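Local coordinates for protein xylooligosaccharide oxidase (Myceliophthora thermophila, PDB 5L6G) that oxidises the C1 hydroxyl of xylooligosaccharides and related sugars to lactones, passing the electrons through bicovalently bound FAD to molecular oxygen, which becomes hydrogen peroxide, at residues T48-F53 with A62-P67; A34-T39 with I73-L78. All coordinates share one frame; numbering follows the deposited sequence.

Contact 1: residues T48-F53 with A62-P67. With FAD (flavin-adenine dinucleotide), chain D.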
loop_
_atom_site.group_PDB
_atom_site.type_symbol
_atom_site.label_atom_id
_atom_site.label_comp_id
_atom_site.label_asym_id
_atom_site.label_seq_id
_atom_site.Cartn_x
_atom_site.Cartn_y
_atom_site.Cartn_z
ATOM N N THR A 48 -20.338 7.934 -7.964
ATOM C CA THR A 48 -18.916 7.934 -8.253
ATOM C C THR A 48 -18.103 8.129 -6.989
ATOM O O THR A 48 -17.215 7.333 -6.683
ATOM C CB THR A 48 -18.578 9.066 -9.232
ATOM O OG1 THR A 48 -19.281 8.834 -10.450
ATOM C CG2 THR A 48 -17.094 9.138 -9.517
ATOM N N ASP A 49 -18.415 9.185 -6.236
ATOM C CA ASP A 49 -17.631 9.503 -5.038
ATOM C C ASP A 49 -17.740 8.442 -3.942
ATOM O O ASP A 49 -16.773 8.184 -3.228
ATOM C CB ASP A 49 -18.033 10.880 -4.487
ATOM C CG ASP A 49 -17.457 12.030 -5.312
ATOM O OD1 ASP A 49 -16.527 11.783 -6.116
ATOM O OD2 ASP A 49 -17.918 13.180 -5.158
ATOM N N ALA A 50 -18.910 7.826 -3.819
ATOM C CA ALA A 50 -19.130 6.790 -2.815
ATOM C C ALA A 50 -18.639 5.377 -3.207
ATOM O O ALA A 50 -18.602 4.484 -2.362
ATOM C CB ALA A 50 -20.612 6.730 -2.457
ATOM N N SER A 51 -18.284 5.160 -4.470
ATOM C CA SER A 51 -18.070 3.793 -4.967
ATOM C C SER A 51 -16.698 3.242 -4.578
ATOM O O SER A 51 -15.686 3.897 -4.817
ATOM C CB SER A 51 -18.244 3.727 -6.484
ATOM O OG SER A 51 -17.499 4.753 -7.122
ATOM N N PRO A 52 -16.663 2.017 -4.008
ATOM C CA PRO A 52 -15.451 1.403 -3.500
ATOM C C PRO A 52 -14.561 0.977 -4.654
ATOM O O PRO A 52 -15.019 0.907 -5.784
ATOM C CB PRO A 52 -15.980 0.158 -2.787
ATOM C CG PRO A 52 -17.164 -0.232 -3.585
ATOM C CD PRO A 52 -17.800 1.069 -3.976
ATOM N N PHE A 53 -13.295 0.700 -4.381
ATOM C CA PHE A 53 -12.495 -0.033 -5.337
ATOM C C PHE A 53 -12.945 -1.497 -5.298
ATOM O O PHE A 53 -13.080 -2.155 -6.334
ATOM C CB PHE A 53 -11.009 0.032 -5.026
ATOM C CG PHE A 53 -10.224 -0.908 -5.866
ATOM C CD1 PHE A 53 -10.080 -0.666 -7.225
ATOM C CD2 PHE A 53 -9.702 -2.068 -5.329
ATOM C CE1 PHE A 53 -9.391 -1.564 -8.028
ATOM C CE2 PHE A 53 -9.006 -2.971 -6.124
ATOM C CZ PHE A 53 -8.851 -2.714 -7.475
ATOM N N ALA A 62 -22.434 8.897 5.459
ATOM C CA ALA A 62 -23.357 9.916 5.956
ATOM C C ALA A 62 -23.419 11.099 4.988
ATOM O O ALA A 62 -24.479 11.672 4.731
ATOM C CB ALA A 62 -22.909 10.375 7.328
ATOM N N ALA A 63 -22.255 11.463 4.464
ATOM C CA ALA A 63 -22.130 12.595 3.566
ATOM C C ALA A 63 -20.736 12.566 2.984
ATOM O O ALA A 63 -19.855 11.871 3.484
ATOM C CB ALA A 63 -22.358 13.905 4.302
ATOM N N ILE A 64 -20.549 13.294 1.899
ATOM C CA ILE A 64 -19.248 13.336 1.227
ATOM C C ILE A 64 -18.839 14.781 1.046
ATOM O O ILE A 64 -19.463 15.514 0.273
ATOM C CB ILE A 64 -19.304 12.628 -0.143
ATOM C CG1 ILE A 64 -19.697 11.165 0.038
ATOM C CG2 ILE A 64 -17.953 12.761 -0.842
ATOM C CD1 ILE A 64 -19.880 10.400 -1.261
ATOM N N ALA A 65 -17.829 15.194 1.801
ATOM C CA ALA A 65 -17.250 16.516 1.647
ATOM C C ALA A 65 -16.284 16.436 0.474
ATOM O O ALA A 65 -15.614 15.434 0.280
ATOM C CB ALA A 65 -16.528 16.939 2.921
ATOM N N LYS A 66 -16.223 17.513 -0.290
ATOM C CA LYS A 66 -15.455 17.559 -1.510
ATOM C C LYS A 66 -14.473 18.751 -1.426
ATOM O O LYS A 66 -14.601 19.724 -2.156
ATOM C CB LYS A 66 -16.453 17.691 -2.652
ATOM C CG LYS A 66 -15.898 17.555 -4.038
ATOM C CD LYS A 66 -17.032 17.613 -5.063
ATOM C CE LYS A 66 -17.716 18.967 -5.139
ATOM N NZ LYS A 66 -18.622 19.014 -6.320
ATOM N N PRO A 67 -13.500 18.680 -0.510
ATOM C CA PRO A 67 -12.660 19.852 -0.274
ATOM C C PRO A 67 -11.796 20.233 -1.478
ATOM O O PRO A 67 -11.330 19.358 -2.199
ATOM C CB PRO A 67 -11.749 19.409 0.880
ATOM C CG PRO A 67 -11.752 17.930 0.820
ATOM C CD PRO A 67 -13.167 17.602 0.427
HETATM P PA FAD D . -8.067 5.108 0.347
HETATM O O1A FAD D . -8.514 6.466 -0.142
HETATM O O2A FAD D . -9.093 4.019 0.334
HETATM O O5B FAD D . -7.336 5.245 1.732
HETATM C C5B FAD D . -6.763 4.142 2.440
HETATM C C4B FAD D . -6.625 4.490 3.905
HETATM O O4B FAD D . -5.780 5.635 4.041
HETATM C C3B FAD D . -7.952 4.860 4.549
HETATM O O3B FAD D . -7.924 4.498 5.914
HETATM C C2B FAD D . -7.983 6.362 4.439
HETATM O O2B FAD D . -8.861 6.986 5.368
HETATM C C1B FAD D . -6.524 6.701 4.642
HETATM N N9A FAD D . -6.198 7.977 3.999
HETATM C C8A FAD D . -6.366 8.331 2.728
HETATM N N7A FAD D . -5.959 9.607 2.527
HETATM C C5A FAD D . -5.517 10.034 3.709
HETATM C C6A FAD D . -4.978 11.298 4.207
HETATM N N6A FAD D . -4.828 12.293 3.313
HETATM N N1A FAD D . -4.676 11.374 5.520
HETATM C C2A FAD D . -4.824 10.358 6.373
HETATM N N3A FAD D . -5.321 9.149 5.975
HETATM C C4A FAD D . -5.671 8.967 4.672
HETATM N N1 FAD D . 0.134 -1.169 -2.467
HETATM C C2 FAD D . 1.495 -1.326 -2.502
HETATM O O2 FAD D . 2.151 -1.229 -1.428
HETATM N N3 FAD D . 2.139 -1.545 -3.675
HETATM C C4 FAD D . 1.492 -1.613 -4.863
HETATM O O4 FAD D . 2.077 -1.819 -5.964
HETATM C C4X FAD D . 0.021 -1.462 -4.904
HETATM N N5 FAD D . -0.714 -1.521 -6.053
HETATM C C5X FAD D . -2.088 -1.346 -6.079
HETATM C C6 FAD D . -2.830 -1.379 -7.267
HETATM C C7 FAD D . -4.224 -1.214 -7.229
HETATM C C7M FAD D . -4.987 -1.278 -8.529
HETATM C C8 FAD D . -4.939 -0.948 -5.933
HETATM C C8M FAD D . -6.440 -0.691 -5.872
HETATM C C9 FAD D . -4.177 -0.906 -4.769
HETATM C C9A FAD D . -2.786 -1.110 -4.784
HETATM N N10 FAD D . -2.002 -1.090 -3.599
HETATM C C10 FAD D . -0.615 -1.252 -3.597
HETATM C "C1'" FAD D . -2.598 -0.875 -2.285
HETATM C "C2'" FAD D . -2.601 0.567 -1.887
HETATM O "O2'" FAD D . -1.277 0.889 -1.453
HETATM C "C3'" FAD D . -3.545 0.675 -0.703
HETATM O "O3'" FAD D . -4.856 0.209 -1.044
HETATM C "C4'" FAD D . -3.610 2.143 -0.270
HETATM O "O4'" FAD D . -3.853 2.197 1.143
HETATM C "C5'" FAD D . -4.678 2.855 -1.061
HETATM O "O5'" FAD D . -4.500 4.268 -0.940
HETATM P P FAD D . -5.696 5.188 -1.401
HETATM O O1P FAD D . -5.446 6.616 -1.030
HETATM O O2P FAD D . -6.033 4.905 -2.830
HETATM O O3P FAD D . -6.919 4.519 -0.612
#
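The carboxylate of Asp49 is gripped at both oxygens, OD2 by the hydroxyl of Thr39 and OD1 by a salt bridge to Arg114, while the carbon behind it rests on Ile64. This joins the end of helix 45-50 to strand 63-65, a strand of the small mixed sheet in the PCMH-type FAD-binding fold. Across the contact the meeting is mostly carbon on carbon, with the Ile64 methyl also lying near the backbone N of Ala50. Ile64 reaches out with CG1 beside its backbone N (chi1 -60°) and CD1 extended beyond it, so that its terminal methyl does most of the touching: CD1 lies 3.7 Å from Asp49 CB and 3.9 Å from Ala50 CB. The branch methyl CG2 stays alongside, 4.1 Å from Asp49 CB. Asp49 thus has two roles, a methylene in the buried hydrophobic seam and a carboxylate pinned by two partners, which should limit its rotation. Its OD2 is also 6.0 Å from Lys66 NZ, too far for a salt bridge, and any attraction between the charges is probably weak. At the end of the helix, Thr48 O, in the last turn, accepts the backbone N of Ser51. Farther along, Phe53, stacked with the flavin-linked His94, offers a ring face to the FAD in a CH-pi contact: C8M sits over the ring centre, 3.4 Å from Phe53 CE2.

Contact 2: residues A34-T39 with I73-L78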
loop_
_atom_site.group_PDB
_atom_site.type_symbol
_atom_site.label_atom_id
_atom_site.label_comp_id
_atom_site.label_asym_id
_atom_site.label_seq_id
_atom_site.Cartn_x
_atom_site.Cartn_y
_atom_site.Cartn_z
ATOM N N ALA A 34 -20.871 25.776 7.022
ATOM C CA ALA A 34 -19.407 25.935 7.027
ATOM C C ALA A 34 -18.801 26.192 5.642
ATOM O O ALA A 34 -17.592 26.358 5.530
ATOM C CB ALA A 34 -18.733 24.742 7.693
ATOM N N LYS A 35 -19.642 26.255 4.607
ATOM C CA LYS A 35 -19.200 26.547 3.235
ATOM C C LYS A 35 -18.249 25.471 2.703
ATOM O O LYS A 35 -17.344 25.754 1.927
ATOM C CB LYS A 35 -18.549 27.942 3.145
ATOM C CG LYS A 35 -19.380 29.087 3.708
ATOM C CD LYS A 35 -18.620 30.404 3.606
ATOM C CE LYS A 35 -19.328 31.559 4.290
ATOM N NZ LYS A 35 -20.743 31.681 3.850
ATOM N N VAL A 36 -18.457 24.231 3.129
ATOM C CA VAL A 36 -17.680 23.112 2.630
ATOM C C VAL A 36 -18.399 22.537 1.399
ATOM O O VAL A 36 -19.571 22.176 1.484
ATOM C CB VAL A 36 -17.562 21.995 3.683
ATOM C CG1 VAL A 36 -16.765 20.830 3.118
ATOM C CG2 VAL A 36 -16.940 22.527 4.965
ATOM N N PRO A 37 -17.701 22.446 0.258
ATOM C CA PRO A 37 -18.334 21.815 -0.898
ATOM C C PRO A 37 -18.659 20.356 -0.588
ATOM O O PRO A 37 -17.911 19.706 0.151
ATOM C CB PRO A 37 -17.258 21.913 -2.006
ATOM C CG PRO A 37 -16.227 22.861 -1.512
ATOM C CD PRO A 37 -16.295 22.804 -0.003
ATOM N N VAL A 38 -19.762 19.856 -1.136
ATOM C CA VAL A 38 -20.161 18.479 -0.905
ATOM C C VAL A 38 -20.665 17.840 -2.189
ATOM O O VAL A 38 -21.008 18.530 -3.155
ATOM C CB VAL A 38 -21.271 18.352 0.184
ATOM C CG1 VAL A 38 -20.762 18.806 1.542
ATOM C CG2 VAL A 38 -22.553 19.076 -0.218
ATOM N N THR A 39 -20.730 16.512 -2.174
ATOM C CA THR A 39 -21.465 15.777 -3.189
ATOM C C THR A 39 -22.826 15.419 -2.591
ATOM O O THR A 39 -22.909 14.668 -1.621
ATOM C CB THR A 39 -20.705 14.526 -3.613
ATOM O OG1 THR A 39 -19.451 14.915 -4.204
ATOM C CG2 THR A 39 -21.524 13.697 -4.611
ATOM N N ILE A 73 -11.068 21.019 4.482
ATOM C CA ILE A 73 -10.779 19.813 5.269
ATOM C C ILE A 73 -10.987 20.091 6.755
ATOM O O ILE A 73 -11.625 19.300 7.464
ATOM C CB ILE A 73 -9.360 19.251 5.028
ATOM C CG1 ILE A 73 -9.197 18.862 3.559
ATOM C CG2 ILE A 73 -9.116 18.045 5.924
ATOM C CD1 ILE A 73 -7.773 18.529 3.149
ATOM N N GLN A 74 -10.477 21.223 7.226
ATOM C CA GLN A 74 -10.621 21.567 8.642
ATOM C C GLN A 74 -12.068 21.687 9.012
ATOM O O GLN A 74 -12.484 21.183 10.058
ATOM C CB GLN A 74 -9.982 22.892 8.951
ATOM C CG GLN A 74 -8.496 22.866 8.880
ATOM C CD GLN A 74 -7.954 24.254 9.059
ATOM O OE1 GLN A 74 -7.700 24.958 8.070
ATOM N NE2 GLN A 74 -7.828 24.690 10.323
ATOM N N ALA A 75 -12.813 22.388 8.159
ATOM C CA ALA A 75 -14.211 22.652 8.415
ATOM C C ALA A 75 -15.024 21.359 8.433
ATOM O O ALA A 75 -15.930 21.211 9.266
ATOM C CB ALA A 75 -14.772 23.617 7.388
ATOM N N ALA A 76 -14.726 20.458 7.498
ATOM C CA ALA A 76 -15.392 19.156 7.436
ATOM C C ALA A 76 -15.119 18.363 8.701
ATOM O O ALA A 76 -16.043 17.818 9.316
ATOM C CB ALA A 76 -14.947 18.359 6.219
ATOM N N VAL A 77 -13.859 18.314 9.104
ATOM C CA VAL A 77 -13.491 17.597 10.319
ATOM C C VAL A 77 -14.245 18.143 11.535
ATOM O O VAL A 77 -14.817 17.377 12.330
ATOM C CB VAL A 77 -11.987 17.669 10.564
ATOM C CG1 VAL A 77 -11.636 17.238 11.990
ATOM C CG2 VAL A 77 -11.264 16.796 9.546
ATOM N N LEU A 78 -14.272 19.468 11.667
ATOM C CA LEU A 78 -14.944 20.084 12.790
ATOM C C LEU A 78 -16.429 19.758 12.807
ATOM O O LEU A 78 -17.017 19.566 13.887
ATOM C CB LEU A 78 -14.764 21.586 12.741
ATOM C CG LEU A 78 -13.377 22.040 13.154
ATOM C CD1 LEU A 78 -13.083 23.432 12.589
ATOM C CD2 LEU A 78 -13.276 22.047 14.680
#
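A single torsion sets how Val36 meets the helix beside it: with chi1 at 179°, CG1 stands anti to the backbone N, while CG2 takes the place anti to the carbonyl carbon and is the branch pressed on Ala75. The backbone just before it has already turned the chain. Lys35, with a positive phi of 63°, is the first residue to leave helical geometry after helix 26-33, and two bonds back into the last turn make this a Schellman motif. The bend leaves Ala34 and Val36 both facing helix 70-83, with Lys35 between them leading its side chain away.

On the helix, Ala75 presents a small methyl that takes both neighbours. Val36 CG2 lies 3.4 Å from Ala75 CB, tighter than an ordinary carbon-carbon contact, whereas Ala34 CB meets Ala75 CB at a relaxed 4.1 Å. The same CG2 passes 3.9 Å from Ala76 N, so it lies against the helix backbone as well as a side chain. The other branch is looser, with Val36 CG1 4.4 Å from Ala76 CB. Short alanine side chains let the two backbones approach closely: the CA atoms of Ala34 and Ala75 are 6.3 Å apart.

Leu31 of helix 26-33 touches both Val36 and Ala76, extending the apolar seam, and the Cys30-Cys79 disulfide clamps the same two helices together. On another flank of helix 70-83, Ile73 and Val77 pack on strands 183-189 and 219-229. The N-terminal segment is therefore fastened to the crossover helix of a beta-alpha-beta unit, in which helix 70-83 connects the parallel strands 63-65 and 87-90 of the PCMH-type FAD-binding domain.

How the contacts relate
Contact 2 closes a larger loop of chain in which contact 1 is nested: the order is 34-39, 48-53, 62-67, then 73-78. Their centres lie 13 Å apart, on the same side of the molecule, and they meet in one mixed sheet where strands 38-39 and 63-65 are antiparallel neighbours. The probable hydrogen bond from Lys66 N to Pro37 O, 2.8 Å, joins them directly. Contact 1 sets helix 45-50 on strand 63-65, and contact 2 sets the chain leading into strand 38-39 on helix 70-83, illustrating how a short edge strand can tie the first residues of the chain to the sheet and helix of the FAD-binding fold, with segment 48-53 running on to the FAD.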